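Local coordinates for protein betaine aldehyde dehydrogenase (Staphylococcus aureus subsp. aureus COL, PDB 4QTO) that catalyses the NAD-dependent oxidation of betaine aldehyde to glycine betaine, as a member of the aldehyde dehydrogenase family, at residues P160-K165 and L507-P512; V167-G172 and V502-L507; L195-S200 and E495-Y500. One frame throughout, in Å; residues are numbered along the deposited sequence. Where two conformers were deposited one is given.

Overall arrangement
The long strand 162-177 and the late strand 501-509 meet as antiparallel neighbours, and two of the three contacts are successive portions of this one ladder. Contact 1 lies at its outer end, its centre about 44 Å from that of the chain, and contact 2 follows about 18 Å away, centre to centre, closer to the body. Contact 3, its centre about 12 Å from that of contact 2, joins helix 183-197, which follows the first strand, to helix 493-498, which precedes the second. Along the sequence the pairings therefore enclose one another, contact 3 innermost. Contacts 1 and 2, both touching the second subunit, build a projecting arm, probably the family's oligomerisation element; contact 3 lies where it meets the Rossmann-type body.

Contact 1: residues P160-K165 and L507-P512; sequences PDTESK and LTNTNP
Glu163 and Thr508 face each other as an antiparallel hydrogen-bonded pair, and around them strands 162-165 and 507-509 run in opposite directions at 172°, building the outer part of the β-arm by which aldehyde dehydrogenases typically oligomerise. Each residue gives its amide to the other's carbonyl: Glu163 N lies 2.9 Å from Thr508 O, and Thr508 N is equally close to Glu163 O. Thr162 with Asn509 and Ser164 with Leu507 are the flanking non-hydrogen-bonded pairs. Past Thr162 and Asn509 the strands give way to loops, yet Thr510 N still reaches Asp161 O at 3.0 Å, approaching from above the carbonyl plane.

On the face with Thr162 and Ser164, Leu507 provides the apolar contact. In one of its two conformers, with CG opposite the backbone N (chi1 -177°), it sends CD2 back across the ladder to sit 3.9 Å from Ser164 CB and as near to Thr162 CB. The two hydroxyls have polar partners: Ser164 OG bonds to His505, and Thr162 OG1 to the carbonyl of Ile159. Asn509 is held at both ends of its amide: ND2 bonds to Asp470 of the second subunit, while OD1 accepts Asn511 N at 2.9 Å, an Asx turn that bends the chain as it leaves the strand.

Glu163 and Thr508 share the other face, their side chains side by side and bridged by a water 2.8 Å from both Glu163 OE2 and Thr508 OG1. OE2 also forms a salt bridge with Lys165, and OE1 forms one with Lys165 of the third subunit. At the loop end Asp161 and Asn511 run alongside each other with carboxylate and amide planes 80° apart, Asp161 OD2 lying 3.7 Å from Asn511 ND2.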
loop_
_atom_site.group_PDB
_atom_site.type_symbol
_atom_site.label_atom_id
_atom_site.label_comp_id
_atom_site.label_asym_id
_atom_site.label_seq_id
_atom_site.Cartn_x
_atom_site.Cartn_y
_atom_site.Cartn_z
ATOM N N PRO A 160 20.471 -12.822 6.365
ATOM C CA PRO A 160 19.903 -14.104 6.807
ATOM C C PRO A 160 19.788 -14.203 8.336
ATOM O O PRO A 160 20.576 -13.605 9.069
ATOM C CB PRO A 160 20.877 -15.140 6.240
ATOM C CG PRO A 160 21.589 -14.441 5.107
ATOM C CD PRO A 160 21.654 -12.988 5.512
ATOM N N ASP A 161 18.804 -14.952 8.799
ATOM C CA ASP A 161 18.585 -15.161 10.239
ATOM C C ASP A 161 18.292 -13.863 10.995
ATOM O O ASP A 161 18.802 -13.623 12.089
ATOM C CB ASP A 161 19.732 -15.934 10.900
ATOM C CG ASP A 161 19.840 -17.365 10.392
ATOM O OD1 ASP A 161 18.805 -17.988 10.142
ATOM O OD2 ASP A 161 20.973 -17.855 10.238
ATOM N N THR A 162 17.485 -13.012 10.373
ATOM C CA THR A 162 16.962 -11.829 11.036
ATOM C C THR A 162 15.484 -11.646 10.667
ATOM O O THR A 162 15.029 -12.143 9.610
ATOM C CB THR A 162 17.688 -10.519 10.640
ATOM O OG1 THR A 162 17.501 -10.283 9.230
ATOM C CG2 THR A 162 19.152 -10.571 10.983
ATOM N N GLU A 163 14.754 -10.961 11.546
ATOM C CA GLU A 163 13.376 -10.575 11.303
ATOM C C GLU A 163 13.404 -9.069 11.313
ATOM O O GLU A 163 13.966 -8.459 12.246
ATOM C CB GLU A 163 12.432 -11.040 12.406
ATOM C CG GLU A 163 10.998 -10.605 12.118
ATOM C CD GLU A 163 10.044 -10.621 13.296
ATOM O OE1 GLU A 163 8.998 -11.269 13.107
ATOM O OE2 GLU A 163 10.287 -9.950 14.355
ATOM N N SER A 164 12.755 -8.464 10.328
ATOM C CA SER A 164 12.715 -7.018 10.185
ATOM C C SER A 164 11.291 -6.541 10.073
ATOM O O SER A 164 10.532 -7.050 9.238
ATOM C CB SER A 164 13.470 -6.629 8.906
ATOM O OG SER A 164 13.405 -5.225 8.592
ATOM N N LYS A 165 10.904 -5.643 10.955
ATOM C CA LYS A 165 9.556 -5.091 10.866
ATOM C C LYS A 165 9.574 -3.619 11.112
ATOM O O LYS A 165 10.458 -3.109 11.816
ATOM C CB LYS A 165 8.607 -5.782 11.814
ATOM C CG LYS A 165 8.940 -5.627 13.256
ATOM C CD LYS A 165 8.217 -6.710 14.082
ATOM C CE LYS A 165 8.628 -6.633 15.536
ATOM N NZ LYS A 165 8.185 -7.864 16.269
ATOM N N LEU A 507 14.688 -4.767 14.390
ATOM C CA LEU A 507 15.425 -5.818 13.716
ATOM C C LEU A 507 15.904 -6.818 14.769
ATOM O O LEU A 507 16.680 -6.448 15.647
ATOM C CB LEU A 507 16.619 -5.181 12.996
ATOM C CG LEU A 507 17.566 -6.008 12.116
ATOM C CD1 LEU A 507 18.421 -6.959 12.939
ATOM C CD2 LEU A 507 16.778 -6.701 11.007
ATOM N N THR A 508 15.438 -8.064 14.664
ATOM C CA THR A 508 15.819 -9.101 15.589
ATOM C C THR A 508 16.788 -10.065 14.920
ATOM O O THR A 508 16.488 -10.592 13.837
ATOM C CB THR A 508 14.573 -9.889 16.056
ATOM O OG1 THR A 508 13.645 -8.989 16.678
ATOM C CG2 THR A 508 14.964 -10.989 17.063
ATOM N N ASN A 509 17.950 -10.296 15.541
ATOM C CA ASN A 509 18.909 -11.270 15.031
ATOM C C ASN A 509 18.556 -12.577 15.734
ATOM O O ASN A 509 18.728 -12.704 16.947
ATOM C CB ASN A 509 20.333 -10.846 15.301
ATOM C CG ASN A 509 21.341 -11.762 14.657
ATOM O OD1 ASN A 509 21.088 -12.968 14.474
ATOM N ND2 ASN A 509 22.540 -11.234 14.367
ATOM N N THR A 510 18.044 -13.516 14.944
ATOM C CA THR A 510 17.594 -14.789 15.458
ATOM C C THR A 510 18.687 -15.842 15.601
ATOM O O THR A 510 18.405 -16.940 16.076
ATOM C CB THR A 510 16.422 -15.344 14.645
ATOM O OG1 THR A 510 16.841 -15.645 13.311
ATOM C CG2 THR A 510 15.276 -14.344 14.609
ATOM N N ASN A 511 19.900 -15.548 15.169
ATOM C CA ASN A 511 21.016 -16.494 15.369
ATOM C C ASN A 511 22.278 -15.666 15.575
ATOM O O ASN A 511 23.194 -15.676 14.769
ATOM C CB ASN A 511 21.142 -17.398 14.166
ATOM C CG ASN A 511 22.182 -18.477 14.381
ATOM O OD1 ASN A 511 22.445 -18.865 15.519
ATOM N ND2 ASN A 511 22.780 -18.947 13.303
ATOM N N PRO A 512 22.334 -14.932 16.695
ATOM C CA PRO A 512 23.437 -13.995 16.841
ATOM C C PRO A 512 24.792 -14.635 17.044
ATOM O O PRO A 512 24.930 -15.598 17.816
ATOM C CB PRO A 512 23.047 -13.154 18.058
ATOM C CG PRO A 512 21.973 -13.901 18.740
ATOM C CD PRO A 512 21.347 -14.839 17.783
HETATM O O HOH W 1 21.813 -13.089 11.644
HETATM O O HOH W 2 11.992 -7.796 14.713
#

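Contact 2: residues V167-G172 and V502-L507; sequences VKEPVG and VSKHIL
Val167 pairs with Lys504, Lys168 with Ser503 and Glu169 with Val502, continuing the antiparallel β-ladder toward the Rossmann-type body of the enzyme; the local strand directions differ by 140°, a marked twist. Four backbone hydrogen bonds hold it. Val167 N meets Lys504 O at 2.8 Å, and the return bond joins Lys504 N to Val167 O; two residues on, Glu169 N bonds to Val502 O at 2.9 Å and Val502 N to Glu169 O at 2.8 Å. Between these two reciprocal pairs, Lys168 and Ser503 form a non-hydrogen-bonded pair.

Apolar contact lies on the face bearing Val167 and Val502. In one of its two conformers, Val167 places CG2 3.9 Å from Ile506 CD1, and Val502 packs CG1 on Glu169 CB, beside the carbonyl oxygens of Glu169 and Pro170.

Charged groups work on both faces. On the side of Val167 and Val502, Lys504 bends at its third torsion (chi3 -71°) and brings its ammonium group over to Glu169, forming a salt bridge of 2.8 Å between Lys504 NZ and Glu169 OE2 on the syn side, 22° out of the carboxylate plane. The carbonyls of Leu461 and Ala458 of the second subunit and a water, which also bonds to Glu169 OE1, are further partners of Lys504 NZ, more than its three protons can serve at once. Glu169 OE1 bonds to Tyr483 of that subunit, so the ion pair is built into the interface. On the reverse face Ser503 OG, which also bonds to Glu495 of the second subunit, receives the second lysine. Lys168 bends at its second torsion and then extends across the ladder, placing NZ 2.6 Å from Ser503 OG.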
loop_
_atom_site.group_PDB
_atom_site.type_symbol
_atom_site.label_atom_id
_atom_site.label_comp_id
_atom_site.label_asym_id
_atom_site.label_seq_id
_atom_site.Cartn_x
_atom_site.Cartn_y
_atom_site.Cartn_z
ATOM N N VAL A 167 7.184 -0.807 12.660
ATOM C CA VAL A 167 5.994 -0.570 13.449
ATOM C C VAL A 167 5.664 0.907 13.345
ATOM O O VAL A 167 6.574 1.741 13.404
ATOM C CB VAL A 167 6.229 -0.865 14.943
ATOM C CG1 VAL A 167 4.930 -0.682 15.724
ATOM C CG2 VAL A 167 6.767 -2.269 15.164
ATOM N N LYS A 168 4.388 1.241 13.172
ATOM C CA LYS A 168 3.962 2.631 13.119
ATOM C C LYS A 168 3.349 2.966 14.489
ATOM O O LYS A 168 2.457 2.252 14.974
ATOM C CB LYS A 168 2.920 2.871 12.038
ATOM C CG LYS A 168 3.339 2.531 10.645
ATOM C CD LYS A 168 4.553 3.249 10.160
ATOM C CE LYS A 168 4.746 2.907 8.675
ATOM N NZ LYS A 168 6.056 3.314 8.094
ATOM N N GLU A 169 3.955 3.923 15.178
ATOM C CA GLU A 169 3.531 4.367 16.491
ATOM C C GLU A 169 2.962 5.779 16.407
ATOM O O GLU A 169 3.303 6.513 15.502
ATOM C CB GLU A 169 4.739 4.430 17.438
ATOM C CG GLU A 169 5.480 3.105 17.604
ATOM C CD GLU A 169 6.636 3.155 18.580
ATOM O OE1 GLU A 169 7.043 4.255 19.042
ATOM O OE2 GLU A 169 7.101 2.050 18.941
ATOM N N PRO A 170 2.169 6.171 17.397
ATOM C CA PRO A 170 1.770 7.599 17.425
ATOM C C PRO A 170 3.044 8.453 17.543
ATOM O O PRO A 170 3.968 8.118 18.297
ATOM C CB PRO A 170 0.903 7.722 18.672
ATOM C CG PRO A 170 1.134 6.467 19.446
ATOM C CD PRO A 170 1.566 5.403 18.507
ATOM N N VAL A 171 3.039 9.596 16.881
ATOM C CA VAL A 171 4.222 10.493 16.876
ATOM C C VAL A 171 4.566 10.960 18.288
ATOM O O VAL A 171 5.740 11.150 18.617
ATOM C CB VAL A 171 4.053 11.629 15.836
ATOM C CG1 VAL A 171 2.982 12.616 16.252
ATOM C CG2 VAL A 171 5.376 12.337 15.568
ATOM N N GLY A 172 3.548 11.172 19.127
ATOM C CA GLY A 172 3.726 11.518 20.514
ATOM C C GLY A 172 2.794 12.633 20.921
ATOM O O GLY A 172 1.584 12.522 20.780
ATOM N N VAL A 502 4.920 7.726 13.600
ATOM C CA VAL A 502 6.379 7.660 13.487
ATOM C C VAL A 502 6.726 6.188 13.226
ATOM O O VAL A 502 6.083 5.286 13.776
ATOM C CB VAL A 502 7.090 8.205 14.725
ATOM C CG1 VAL A 502 6.697 7.472 15.997
ATOM C CG2 VAL A 502 8.599 8.233 14.510
ATOM N N SER A 503 7.713 5.961 12.360
ATOM C CA SER A 503 8.137 4.592 12.035
ATOM C C SER A 503 9.295 4.158 12.914
ATOM O O SER A 503 10.239 4.914 13.145
ATOM C CB SER A 503 8.626 4.525 10.590
ATOM O OG SER A 503 7.579 4.771 9.678
ATOM N N LYS A 504 9.239 2.901 13.341
ATOM C CA LYS A 504 10.313 2.287 14.083
ATOM C C LYS A 504 10.656 0.944 13.430
ATOM O O LYS A 504 9.806 0.082 13.264
ATOM C CB LYS A 504 9.932 2.045 15.556
ATOM C CG LYS A 504 10.935 1.213 16.356
ATOM C CD LYS A 504 10.438 0.916 17.740
ATOM C CE LYS A 504 10.425 2.128 18.658
ATOM N NZ LYS A 504 9.674 1.820 19.904
ATOM N N HIS A 505 11.909 0.794 13.050
ATOM C CA HIS A 505 12.412 -0.446 12.504
ATOM C C HIS A 505 12.939 -1.299 13.664
ATOM O O HIS A 505 13.902 -0.931 14.331
ATOM C CB HIS A 505 13.541 -0.180 11.500
ATOM C CG HIS A 505 14.173 -1.412 10.909
ATOM N ND1 HIS A 505 15.448 -1.394 10.385
ATOM C CD2 HIS A 505 13.735 -2.690 10.788
ATOM C CE1 HIS A 505 15.750 -2.594 9.926
ATOM N NE2 HIS A 505 14.719 -3.396 10.132
ATOM N N ILE A 506 12.309 -2.455 13.906
ATOM C CA ILE A 506 12.785 -3.385 14.933
ATOM C C ILE A 506 13.394 -4.550 14.166
ATOM O O ILE A 506 12.686 -5.261 13.394
ATOM C CB ILE A 506 11.661 -3.859 15.882
ATOM C CG1 ILE A 506 11.020 -2.670 16.592
ATOM C CG2 ILE A 506 12.240 -4.815 16.916
ATOM C CD1 ILE A 506 9.822 -2.986 17.461
ATOM N N LEU A 507 14.688 -4.767 14.390
ATOM C CA LEU A 507 15.425 -5.818 13.716
ATOM C C LEU A 507 15.904 -6.818 14.769
ATOM O O LEU A 507 16.680 -6.448 15.647
ATOM C CB LEU A 507 16.619 -5.181 12.996
ATOM C CG LEU A 507 17.566 -6.008 12.116
ATOM C CD1 LEU A 507 18.421 -6.959 12.939
ATOM C CD2 LEU A 507 16.778 -6.701 11.007
HETATM O O HOH W 3 8.153 3.965 21.603
#

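Contact 3: residues L195-S200 and E495-Y500; sequences LATGCS and EGLEEY
Leu497 meets Thr197, and Cys199 meets Tyr500, through different first torsions. The leucine sets CG opposite its backbone N (chi1 -174°), which carries CD1 out from its helix to Thr197, whereas the cysteine swings SG back beside its own N (chi1 -65°), placing it at the edge of the Tyr500 ring.

The leucine and threonine side chains slide past one another in opposite directions, bringing Leu497 CD1 to 3.6 Å from Thr197 CG2; Ala196 CB adds a looser touch at 4.3 Å from the same CD1. Thr197 crosses Tyr500 at about a right angle, its OG1 lying 3.5 Å from Tyr500 CB. That hydroxyl is bonded within its own helix, chiefly to the carbonyl of Pro193, with that of Ala194 also near.

Cys199 SG makes a sulfur-aromatic contact, 5.4 Å from the centroid of the Tyr500 ring and 86° off its normal, with CD2 as its nearest ring atom at 4.1 Å; Tyr500 O is closer still to SG, at 3.5 Å. Tyr500 OH bonds to Gln176 at the far end of the ring.

Gly198, with positive phi, closes helix 183-197 in a Schellman motif and lets the chain turn into strand 200-204. Because strands 162-177 and 200-204 are parallel neighbours, the contact packs helix 493-498 and the residues after it against the end of a β-α-β crossover, the unit of the Rossmann fold.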
loop_
_atom_site.group_PDB
_atom_site.type_symbol
_atom_site.label_atom_id
_atom_site.label_comp_id
_atom_site.label_asym_id
_atom_site.label_seq_id
_atom_site.Cartn_x
_atom_site.Cartn_y
_atom_site.Cartn_z
ATOM N N LEU A 195 -6.203 11.692 17.496
ATOM C CA LEU A 195 -6.854 10.718 18.372
ATOM C C LEU A 195 -6.859 9.327 17.783
ATOM O O LEU A 195 -6.645 8.364 18.524
ATOM C CB LEU A 195 -8.276 11.153 18.740
ATOM C CG LEU A 195 -8.346 12.405 19.620
ATOM C CD1 LEU A 195 -9.796 12.763 19.872
ATOM C CD2 LEU A 195 -7.615 12.187 20.934
ATOM N N ALA A 196 -7.103 9.211 16.478
ATOM C CA ALA A 196 -7.122 7.889 15.858
ATOM C C ALA A 196 -5.804 7.143 16.042
ATOM O O ALA A 196 -5.828 5.905 16.221
ATOM C CB ALA A 196 -7.459 8.000 14.390
ATOM N N THR A 197 -4.670 7.863 16.006
ATOM C CA THR A 197 -3.359 7.220 16.088
ATOM C C THR A 197 -2.867 6.969 17.502
ATOM O O THR A 197 -1.912 6.231 17.666
ATOM C CB THR A 197 -2.300 8.037 15.352
ATOM O OG1 THR A 197 -2.259 9.358 15.933
ATOM C CG2 THR A 197 -2.605 8.148 13.878
ATOM N N GLY A 198 -3.484 7.607 18.492
ATOM C CA GLY A 198 -3.066 7.442 19.881
ATOM C C GLY A 198 -2.168 8.537 20.431
ATOM O O GLY A 198 -1.571 8.348 21.512
ATOM N N CYS A 199 -2.109 9.692 19.764
ATOM C CA CYS A 199 -1.346 10.812 20.297
ATOM C C CYS A 199 -2.061 11.506 21.450
ATOM O O CYS A 199 -3.241 11.269 21.693
ATOM C CB CYS A 199 -1.153 11.867 19.197
ATOM S SG CYS A 199 -0.150 11.352 17.798
ATOM N N SER A 200 -1.316 12.367 22.167
ATOM C CA SER A 200 -1.925 13.305 23.106
ATOM C C SER A 200 -1.807 14.653 22.405
ATOM O O SER A 200 -0.809 14.913 21.724
ATOM C CB SER A 200 -1.183 13.376 24.432
ATOM O OG SER A 200 -1.315 12.173 25.141
ATOM N N GLU A 495 -2.222 10.200 3.966
ATOM C CA GLU A 495 -1.050 11.008 4.192
ATOM C C GLU A 495 -1.239 11.924 5.418
ATOM O O GLU A 495 -0.307 12.180 6.183
ATOM C CB GLU A 495 -0.721 11.791 2.908
ATOM C CG GLU A 495 0.676 12.334 2.805
ATOM C CD GLU A 495 1.037 12.822 1.391
ATOM O OE1 GLU A 495 2.054 13.527 1.273
ATOM O OE2 GLU A 495 0.303 12.486 0.441
ATOM N N GLY A 496 -2.438 12.433 5.618
ATOM C CA GLY A 496 -2.736 13.254 6.784
ATOM C C GLY A 496 -2.553 12.457 8.068
ATOM O O GLY A 496 -2.038 12.961 9.080
ATOM N N LEU A 497 -3.025 11.224 8.069
ATOM C CA LEU A 497 -2.869 10.344 9.239
ATOM C C LEU A 497 -1.364 10.133 9.529
ATOM O O LEU A 497 -0.947 10.106 10.680
ATOM C CB LEU A 497 -3.516 8.963 8.979
ATOM C CG LEU A 497 -3.518 8.035 10.194
ATOM C CD1 LEU A 497 -4.756 8.280 11.016
ATOM C CD2 LEU A 497 -3.481 6.578 9.762
ATOM N N GLU A 498 -0.575 9.983 8.469
ATOM C CA GLU A 498 0.865 9.734 8.600
ATOM C C GLU A 498 1.652 10.825 9.311
ATOM O O GLU A 498 2.696 10.549 9.887
ATOM C CB GLU A 498 1.478 9.415 7.231
ATOM C CG GLU A 498 0.975 8.081 6.719
ATOM C CD GLU A 498 1.383 7.734 5.291
ATOM O OE1 GLU A 498 2.012 8.556 4.594
ATOM O OE2 GLU A 498 1.039 6.615 4.881
ATOM N N GLU A 499 1.145 12.055 9.315
ATOM C CA GLU A 499 1.803 13.131 10.031
ATOM C C GLU A 499 1.810 12.808 11.526
ATOM O O GLU A 499 2.710 13.255 12.262
ATOM C CB GLU A 499 1.121 14.494 9.903
ATOM C CG GLU A 499 1.040 15.029 8.486
ATOM C CD GLU A 499 2.351 15.552 7.932
ATOM O OE1 GLU A 499 3.257 15.884 8.749
ATOM O OE2 GLU A 499 2.457 15.591 6.654
ATOM N N TYR A 500 0.820 12.003 11.968
ATOM C CA TYR A 500 0.631 11.659 13.370
ATOM C C TYR A 500 1.234 10.311 13.762
ATOM O O TYR A 500 0.982 9.824 14.878
ATOM C CB TYR A 500 -0.859 11.765 13.751
ATOM C CG TYR A 500 -1.329 13.219 13.721
ATOM C CD1 TYR A 500 -1.828 13.812 12.567
ATOM C CD2 TYR A 500 -1.220 14.009 14.849
ATOM C CE1 TYR A 500 -2.154 15.160 12.534
ATOM C CE2 TYR A 500 -1.554 15.349 14.830
ATOM C CZ TYR A 500 -2.020 15.917 13.680
ATOM O OH TYR A 500 -2.343 17.268 13.646
#